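Fumarylacetoacetate hydrolase (Burkholderia xenovorans, PDB 5TI1) probably hydrolyses fumarylacetoacetate to fumarate and acetoacetate, the last step of phenylalanine and tyrosine breakdown, at a magnesium-containing site. Local coordinates at residues 46-60 with 134-146. Sequence-based numbering, arbitrary orientation.
Sequences IFSDGLNATRRVGVA and LIRQADAQLHLPV
Ile-46 to Asp-49 and Ala-140 to His-143 run antiparallel, at 152° between their directions, closing one side of the five-stranded antiparallel sheet of the fumarylacetoacetase N-terminal domain. The hairpin 46-60 supplies two neighbouring inner strands, whereas 134-136 and 140-143, joined by a 3-10 turn, form the two outermost strands, so 134-146 supplies both edge strands of the sheet. Ser-48 and Gln-141 make a hydrogen-bonded pair, Ser-48 N to Gln-141 O at 3.1 Å and Gln-141 N to Ser-48 O at 2.8 Å. His-143 N adds a nearly straight bond to Ile-46 O (2.9 Å), and a water bridges Ile-46 N to His-143 O. On the face carrying Phe-47, CB of that residue meets Leu-142 CD2 at 3.7 Å, and its ring reaches Ile-135 CD1 from the other outer strand. Phe-47 CE2 also sits against one face of the Arg-56 guanidinium, toward its rim; Arg-56 NH2 forms a salt bridge with Asp-49 OD1 from above the carboxylate plane, and Arg-56 NE pairs with Asp-67. Leu-142 continues onto Pro-288 and Trp-289 of strand 284-292, joining this sheet to the C-terminal part of the chain. The opposite face is organised around His-143. Extended from CG to NE, Arg-55 spreads along the imidazole, its CD making a CH-pi contact and its guanidinium stacking flat on the ring, planes 4° apart and centres 3.6 Å apart. The stack and an edge-on hydrogen bond together fix the ring's rotation: His-143 NE2 lies 2.9 Å from Ser-48 OG.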
ATOM      1  N   ILE B  46       1.153  21.535   0.962  1.00 37.13           N
ATOM      2  CA  ILE B  46       1.840  21.718  -0.312  1.00 30.78           C
ATOM      3  C   ILE B  46       0.925  22.537  -1.204  1.00 30.78           C
ATOM      4  O   ILE B  46      -0.219  22.136  -1.463  1.00 27.55           O
ATOM      5  CB  ILE B  46       2.195  20.371  -0.970  1.00 28.37           C
ATOM      6  CG1 ILE B  46       3.212  19.600  -0.111  1.00 33.17           C
ATOM      7  CG2 ILE B  46       2.733  20.573  -2.376  1.00 27.06           C
ATOM      8  CD1 ILE B  46       4.570  20.254  -0.020  1.00 32.69           C
ATOM      9  N   PHE B  47       1.420  23.678  -1.681  1.00 29.08           N
ATOM     10  CA  PHE B  47       0.572  24.572  -2.452  1.00 32.29           C
ATOM     11  C   PHE B  47       1.321  25.112  -3.659  1.00 34.02           C
ATOM     12  O   PHE B  47       2.549  25.035  -3.768  1.00 34.76           O
ATOM     13  CB  PHE B  47       0.056  25.751  -1.610  1.00 30.49           C
ATOM     14  CG  PHE B  47       1.065  26.839  -1.431  1.00 44.15           C
ATOM     15  CD1 PHE B  47       2.104  26.692  -0.528  1.00 32.32           C
ATOM     16  CD2 PHE B  47       0.988  28.007  -2.171  1.00 43.12           C
ATOM     17  CE1 PHE B  47       3.042  27.684  -0.367  1.00 34.52           C
ATOM     18  CE2 PHE B  47       1.922  29.007  -2.006  1.00 42.36           C
ATOM     19  CZ  PHE B  47       2.953  28.842  -1.107  1.00 34.77           C
ATOM     20  N   SER B  48       0.530  25.654  -4.569  1.00 33.35           N
ATOM     21  CA  SER B  48       0.987  26.461  -5.682  1.00 37.77           C
ATOM     22  C   SER B  48      -0.059  27.550  -5.856  1.00 39.61           C
ATOM     23  O   SER B  48      -1.100  27.537  -5.194  1.00 37.23           O
ATOM     24  CB  SER B  48       1.155  25.619  -6.944  1.00 36.87           C
ATOM     25  OG  SER B  48      -0.096  25.077  -7.328  1.00 33.51           O
ATOM     26  N   ASP B  49       0.220  28.513  -6.727  1.00 43.70           N
ATOM     27  CA  ASP B  49      -0.698  29.637  -6.869  1.00 41.67           C
ATOM     28  C   ASP B  49      -0.675  30.110  -8.319  1.00 43.17           C
ATOM     29  O   ASP B  49      -0.041  29.493  -9.180  1.00 45.96           O
ATOM     30  CB  ASP B  49      -0.342  30.748  -5.871  1.00 45.44           C
ATOM     31  CG  ASP B  49       0.889  31.532  -6.285  1.00 53.14           C
ATOM     32  OD1 ASP B  49       1.793  30.950  -6.911  1.00 58.60           O
ATOM     33  OD2 ASP B  49       0.947  32.743  -5.989  1.00 63.06           O
ATOM     34  N   GLY B  50      -1.378  31.215  -8.590  1.00 47.05           N
ATOM     35  CA  GLY B  50      -1.462  31.720  -9.949  1.00 54.10           C
ATOM     36  C   GLY B  50      -0.165  32.318 -10.457  1.00 59.36           C
ATOM     37  O   GLY B  50       0.112  32.276 -11.660  1.00 56.43           O
ATOM     38  N   LEU B  51       0.643  32.881  -9.557  1.00 61.27           N
ATOM     39  CA  LEU B  51       1.913  33.488  -9.934  1.00 61.98           C
ATOM     40  C   LEU B  51       3.031  32.467 -10.061  1.00 62.99           C
ATOM     41  O   LEU B  51       4.039  32.742 -10.723  1.00 62.56           O
ATOM     42  CB  LEU B  51       2.319  34.537  -8.897  1.00 58.38           C
ATOM     43  CG  LEU B  51       1.232  35.462  -8.343  1.00 55.67           C
ATOM     44  CD1 LEU B  51       1.692  36.094  -7.025  1.00 50.76           C
ATOM     45  CD2 LEU B  51       0.864  36.532  -9.356  1.00 55.88           C
ATOM     46  N   ASN B  52       2.875  31.299  -9.440  1.00 57.91           N
ATOM     47  CA  ASN B  52       3.952  30.321  -9.348  1.00 52.42           C
ATOM     48  C   ASN B  52       3.292  28.951  -9.214  1.00 48.41           C
ATOM     49  O   ASN B  52       2.844  28.582  -8.125  1.00 49.92           O
ATOM     50  CB  ASN B  52       4.854  30.641  -8.164  1.00 50.93           C
ATOM     51  CG  ASN B  52       6.058  29.746  -8.088  1.00 54.31           C
ATOM     52  OD1 ASN B  52       6.263  28.882  -8.939  1.00 51.15           O
ATOM     53  ND2 ASN B  52       6.884  29.958  -7.064  1.00 59.40           N
ATOM     54  N   ALA B  53       3.220  28.219 -10.326  1.00 44.34           N
ATOM     55  CA  ALA B  53       2.602  26.901 -10.333  1.00 36.09           C
ATOM     56  C   ALA B  53       3.515  25.825  -9.768  1.00 45.72           C
ATOM     57  O   ALA B  53       3.127  24.652  -9.747  1.00 42.96           O
ATOM     58  CB  ALA B  53       2.171  26.528 -11.753  1.00 39.79           C
ATOM     59  N   THR B  54       4.708  26.190  -9.306  1.00 48.84           N
ATOM     60  CA  THR B  54       5.589  25.217  -8.676  1.00 51.17           C
ATOM     61  C   THR B  54       5.065  24.876  -7.285  1.00 42.19           C
ATOM     62  O   THR B  54       4.723  25.766  -6.497  1.00 42.57           O
ATOM     63  CB  THR B  54       7.016  25.759  -8.594  1.00 59.75           C
ATOM     64  OG1 THR B  54       7.475  26.109  -9.906  1.00 64.25           O
ATOM     65  CG2 THR B  54       7.950  24.707  -8.004  1.00 62.98           C
ATOM     66  N   ARG B  55       4.974  23.585  -6.990  1.00 33.91           N
ATOM     67  CA  ARG B  55       4.479  23.177  -5.688  1.00 35.24           C
ATOM     68  C   ARG B  55       5.578  23.370  -4.652  1.00 35.24           C
ATOM     69  O   ARG B  55       6.760  23.143  -4.926  1.00 35.53           O
ATOM     70  CB  ARG B  55       3.990  21.732  -5.720  1.00 34.99           C
ATOM     71  CG  ARG B  55       2.763  21.570  -6.591  1.00 42.72           C
ATOM     72  CD  ARG B  55       2.263  20.138  -6.628  1.00 46.40           C
ATOM     73  NE  ARG B  55       1.254  19.973  -7.670  1.00 44.99           N
ATOM     74  CZ  ARG B  55       0.474  18.905  -7.793  1.00 42.73           C
ATOM     75  NH1 ARG B  55       0.577  17.904  -6.928  1.00 29.03           N
ATOM     76  NH2 ARG B  55      -0.413  18.846  -8.783  1.00 44.33           N
ATOM     77  N   ARG B  56       5.186  23.845  -3.476  1.00 31.43           N
ATOM     78  CA  ARG B  56       6.141  24.186  -2.443  1.00 33.23           C
ATOM     79  C   ARG B  56       5.441  24.090  -1.096  1.00 36.52           C
ATOM     80  O   ARG B  56       4.211  24.010  -1.014  1.00 33.42           O
ATOM     81  CB  ARG B  56       6.741  25.577  -2.687  1.00 37.06           C
ATOM     82  CG  ARG B  56       5.736  26.694  -2.797  1.00 39.69           C
ATOM     83  CD  ARG B  56       6.290  27.793  -3.687  1.00 47.47           C
ATOM     84  NE  ARG B  56       5.444  28.985  -3.731  1.00 48.19           N
ATOM     85  CZ  ARG B  56       4.473  29.170  -4.617  1.00 48.00           C
ATOM     86  NH1 ARG B  56       4.218  28.233  -5.529  1.00 45.31           N
ATOM     87  NH2 ARG B  56       3.758  30.283  -4.590  1.00 50.17           N
ATOM     88  N   VAL B  57       6.242  24.097  -0.032  1.00 35.89           N
ATOM     89  CA  VAL B  57       5.705  23.897   1.306  1.00 31.62           C
ATOM     90  C   VAL B  57       5.079  25.192   1.803  1.00 42.47           C
ATOM     91  O   VAL B  57       5.681  26.269   1.703  1.00 34.07           O
ATOM     92  CB  VAL B  57       6.800  23.411   2.264  1.00 31.96           C
ATOM     93  CG1 VAL B  57       6.229  23.301   3.650  1.00 32.06           C
ATOM     94  CG2 VAL B  57       7.342  22.068   1.788  1.00 30.88           C
ATOM     95  N   GLY B  58       3.871  25.087   2.354  1.00 35.91           N
ATOM     96  CA  GLY B  58       3.196  26.233   2.911  1.00 34.37           C
ATOM     97  C   GLY B  58       2.713  25.951   4.320  1.00 34.77           C
ATOM     98  O   GLY B  58       2.527  24.804   4.727  1.00 32.56           O
ATOM     99  N   VAL B  59       2.522  27.032   5.065  1.00 35.01           N
ATOM    100  CA  VAL B  59       1.941  26.970   6.398  1.00 35.51           C
ATOM    101  C   VAL B  59       0.737  27.901   6.425  1.00 36.21           C
ATOM    102  O   VAL B  59       0.854  29.085   6.090  1.00 37.38           O
ATOM    103  CB  VAL B  59       2.969  27.345   7.487  1.00 38.83           C
ATOM    104  CG1 VAL B  59       2.293  27.473   8.840  1.00 37.77           C
ATOM    105  CG2 VAL B  59       4.064  26.296   7.552  1.00 37.18           C
ATOM    106  N   ALA B  60      -0.416  27.363   6.813  1.00 35.60           N
ATOM    107  CA  ALA B  60      -1.628  28.171   6.877  1.00 36.29           C
ATOM    108  C   ALA B  60      -1.587  29.110   8.074  1.00 38.20           C
ATOM    109  O   ALA B  60      -1.185  28.728   9.180  1.00 43.79           O
ATOM    110  CB  ALA B  60      -2.867  27.284   6.964  1.00 35.24           C
ATOM    111  N   LEU B 134       3.393  35.845   1.662  1.00 44.94           N
ATOM    112  CA  LEU B 134       2.062  35.546   2.175  1.00 49.01           C
ATOM    113  C   LEU B 134       1.061  35.592   1.029  1.00 48.99           C
ATOM    114  O   LEU B 134       0.922  36.619   0.357  1.00 49.73           O
ATOM    115  CB  LEU B 134       1.661  36.520   3.283  1.00 47.15           C
ATOM    116  CG  LEU B 134       1.892  35.921   4.670  1.00 48.94           C
ATOM    117  CD1 LEU B 134       3.373  35.933   4.999  1.00 54.95           C
ATOM    118  CD2 LEU B 134       1.095  36.657   5.719  1.00 56.33           C
ATOM    119  N   ILE B 135       0.359  34.484   0.823  1.00 43.88           N
ATOM    120  CA  ILE B 135      -0.560  34.306  -0.293  1.00 46.11           C
ATOM    121  C   ILE B 135      -1.935  33.980   0.273  1.00 46.89           C
ATOM    122  O   ILE B 135      -2.050  33.238   1.256  1.00 42.59           O
ATOM    123  CB  ILE B 135      -0.061  33.189  -1.238  1.00 46.06           C
ATOM    124  CG1 ILE B 135       1.109  33.689  -2.083  1.00 51.72           C
ATOM    125  CG2 ILE B 135      -1.165  32.647  -2.113  1.00 47.44           C
ATOM    126  CD1 ILE B 135       2.460  33.185  -1.593  1.00 50.37           C
ATOM    127  N   ARG B 136      -2.974  34.552  -0.334  1.00 44.71           N
ATOM    128  CA  ARG B 136      -4.339  34.242   0.071  1.00 46.19           C
ATOM    129  C   ARG B 136      -4.678  32.804  -0.296  1.00 40.14           C
ATOM    130  O   ARG B 136      -4.330  32.329  -1.377  1.00 42.20           O
ATOM    131  CB  ARG B 136      -5.328  35.203  -0.599  1.00 51.05           C
ATOM    132  CG  ARG B 136      -5.178  36.669  -0.198  1.00 60.17           C
ATOM    133  CD  ARG B 136      -5.750  36.949   1.190  1.00 68.25           C
ATOM    134  NE  ARG B 136      -7.133  36.482   1.331  1.00 77.93           N
ATOM    135  CZ  ARG B 136      -8.217  37.261   1.337  1.00 77.29           C
ATOM    136  NH1 ARG B 136      -8.110  38.582   1.214  1.00 75.59           N
ATOM    137  NH2 ARG B 136      -9.418  36.712   1.479  1.00 72.24           N
ATOM    138  N   GLN B 137      -5.350  32.097   0.617  1.00 36.67           N
ATOM    139  CA  GLN B 137      -5.812  30.755   0.280  1.00 34.96           C
ATOM    140  C   GLN B 137      -6.779  30.797  -0.897  1.00 34.44           C
ATOM    141  O   GLN B 137      -6.876  29.830  -1.665  1.00 33.16           O
ATOM    142  CB  GLN B 137      -6.467  30.106   1.495  1.00 37.12           C
ATOM    143  CG  GLN B 137      -5.481  29.807   2.624  1.00 43.34           C
ATOM    144  CD  GLN B 137      -6.164  29.345   3.897  1.00 46.84           C
ATOM    145  OE1 GLN B 137      -7.241  28.742   3.851  1.00 42.89           O
ATOM    146  NE2 GLN B 137      -5.545  29.637   5.049  1.00 43.04           N
ATOM    147  N   ALA B 138      -7.481  31.924  -1.052  1.00 35.56           N
ATOM    148  CA  ALA B 138      -8.358  32.179  -2.191  1.00 38.54           C
ATOM    149  C   ALA B 138      -7.613  32.201  -3.518  1.00 35.03           C
ATOM    150  O   ALA B 138      -8.249  32.123  -4.577  1.00 44.05           O
ATOM    151  CB  ALA B 138      -9.077  33.510  -1.989  1.00 36.92           C
ATOM    152  N   ASP B 139      -6.286  32.314  -3.497  1.00 37.69           N
ATOM    153  CA  ASP B 139      -5.506  32.319  -4.725  1.00 39.94           C
ATOM    154  C   ASP B 139      -4.699  31.043  -4.900  1.00 40.23           C
ATOM    155  O   ASP B 139      -3.924  30.935  -5.855  1.00 45.98           O
ATOM    156  CB  ASP B 139      -4.589  33.543  -4.756  1.00 36.76           C
ATOM    157  CG  ASP B 139      -5.366  34.839  -4.873  1.00 42.83           C
ATOM    158  OD1 ASP B 139      -6.319  34.885  -5.690  1.00 41.51           O
ATOM    159  OD2 ASP B 139      -5.045  35.798  -4.137  1.00 40.58           O
ATOM    160  N   ALA B 140      -4.881  30.069  -4.017  1.00 37.00           N
ATOM    161  CA  ALA B 140      -3.982  28.932  -3.931  1.00 42.22           C
ATOM    162  C   ALA B 140      -4.654  27.651  -4.399  1.00 39.28           C
ATOM    163  O   ALA B 140      -5.878  27.505  -4.332  1.00 35.53           O
ATOM    164  CB  ALA B 140      -3.477  28.743  -2.500  1.00 35.49           C
ATOM    165  N   GLN B 141      -3.820  26.741  -4.898  1.00 34.17           N
ATOM    166  CA  GLN B 141      -4.153  25.344  -5.136  1.00 31.98           C
ATOM    167  C   GLN B 141      -3.481  24.523  -4.047  1.00 37.59           C
ATOM    168  O   GLN B 141      -2.259  24.592  -3.898  1.00 38.58           O
ATOM    169  CB  GLN B 141      -3.649  24.893  -6.505  1.00 30.80           C
ATOM    170  CG  GLN B 141      -4.135  25.750  -7.642  1.00 36.22           C
ATOM    171  CD  GLN B 141      -5.617  25.622  -7.805  1.00 38.52           C
ATOM    172  OE1 GLN B 141      -6.160  24.517  -7.718  1.00 27.73           O
ATOM    173  NE2 GLN B 141      -6.297  26.748  -8.007  1.00 36.71           N
ATOM    174  N   LEU B 142      -4.264  23.761  -3.286  1.00 27.67           N
ATOM    175  CA  LEU B 142      -3.717  22.883  -2.253  1.00 29.50           C
ATOM    176  C   LEU B 142      -3.693  21.450  -2.764  1.00 28.74           C
ATOM    177  O   LEU B 142      -4.704  20.945  -3.267  1.00 30.84           O
ATOM    178  CB  LEU B 142      -4.529  22.965  -0.963  1.00 32.65           C
ATOM    179  CG  LEU B 142      -4.712  24.394  -0.468  1.00 36.71           C
ATOM    180  CD1 LEU B 142      -5.503  24.388   0.833  1.00 29.17           C
ATOM    181  CD2 LEU B 142      -3.354  25.065  -0.315  1.00 29.51           C
ATOM    182  N   HIS B 143      -2.540  20.804  -2.648  1.00 30.10           N
ATOM    183  CA  HIS B 143      -2.353  19.464  -3.178  1.00 28.05           C
ATOM    184  C   HIS B 143      -2.165  18.483  -2.031  1.00 24.72           C
ATOM    185  O   HIS B 143      -1.952  18.874  -0.883  1.00 25.29           O
ATOM    186  CB  HIS B 143      -1.155  19.421  -4.133  1.00 28.37           C
ATOM    187  CG  HIS B 143      -1.082  20.599  -5.050  1.00 33.59           C
ATOM    188  ND1 HIS B 143      -1.849  20.701  -6.191  1.00 32.08           N
ATOM    189  CD2 HIS B 143      -0.348  21.737  -4.983  1.00 30.12           C
ATOM    190  CE1 HIS B 143      -1.585  21.847  -6.792  1.00 31.10           C
ATOM    191  NE2 HIS B 143      -0.683  22.496  -6.079  1.00 33.94           N
ATOM    192  N   LEU B 144      -2.276  17.199  -2.359  1.00 24.03           N
ATOM    193  CA  LEU B 144      -2.003  16.127  -1.412  1.00 23.68           C
ATOM    194  C   LEU B 144      -0.714  16.452  -0.665  1.00 24.08           C
ATOM    195  O   LEU B 144       0.308  16.744  -1.292  1.00 33.46           O
ATOM    196  CB  LEU B 144      -1.899  14.787  -2.141  1.00 28.30           C
ATOM    197  CG  LEU B 144      -2.086  13.562  -1.252  1.00 32.50           C
ATOM    198  CD1 LEU B 144      -3.536  13.506  -0.763  1.00 26.46           C
ATOM    199  CD2 LEU B 144      -1.670  12.269  -1.972  1.00 29.59           C
ATOM    200  N   PRO B 145      -0.731  16.495   0.668  1.00 24.36           N
ATOM    201  CA  PRO B 145       0.424  17.052   1.377  1.00 24.98           C
ATOM    202  C   PRO B 145       1.626  16.124   1.428  1.00 26.78           C
ATOM    203  O   PRO B 145       2.748  16.609   1.634  1.00 28.84           O
ATOM    204  CB  PRO B 145      -0.126  17.322   2.783  1.00 26.06           C
ATOM    205  CG  PRO B 145      -1.211  16.355   2.949  1.00 24.90           C
ATOM    206  CD  PRO B 145      -1.873  16.296   1.580  1.00 24.40           C
ATOM    207  N   VAL B 146       1.441  14.820   1.245  1.00 24.02           N
ATOM    208  CA  VAL B 146       2.548  13.871   1.314  1.00 23.83           C
ATOM    209  C   VAL B 146       2.407  12.859   0.194  1.00 23.23           C
ATOM    210  O   VAL B 146       1.303  12.594  -0.290  1.00 29.25           O
ATOM    211  CB  VAL B 146       2.614  13.141   2.681  1.00 25.80           C
ATOM    212  CG1 VAL B 146       3.112  14.069   3.763  1.00 24.65           C
ATOM    213  CG2 VAL B 146       1.242  12.564   3.047  1.00 26.11           C
TER
HETATM  214  O   HOH W   1      -1.495  20.418   1.141  1.00 25.95           O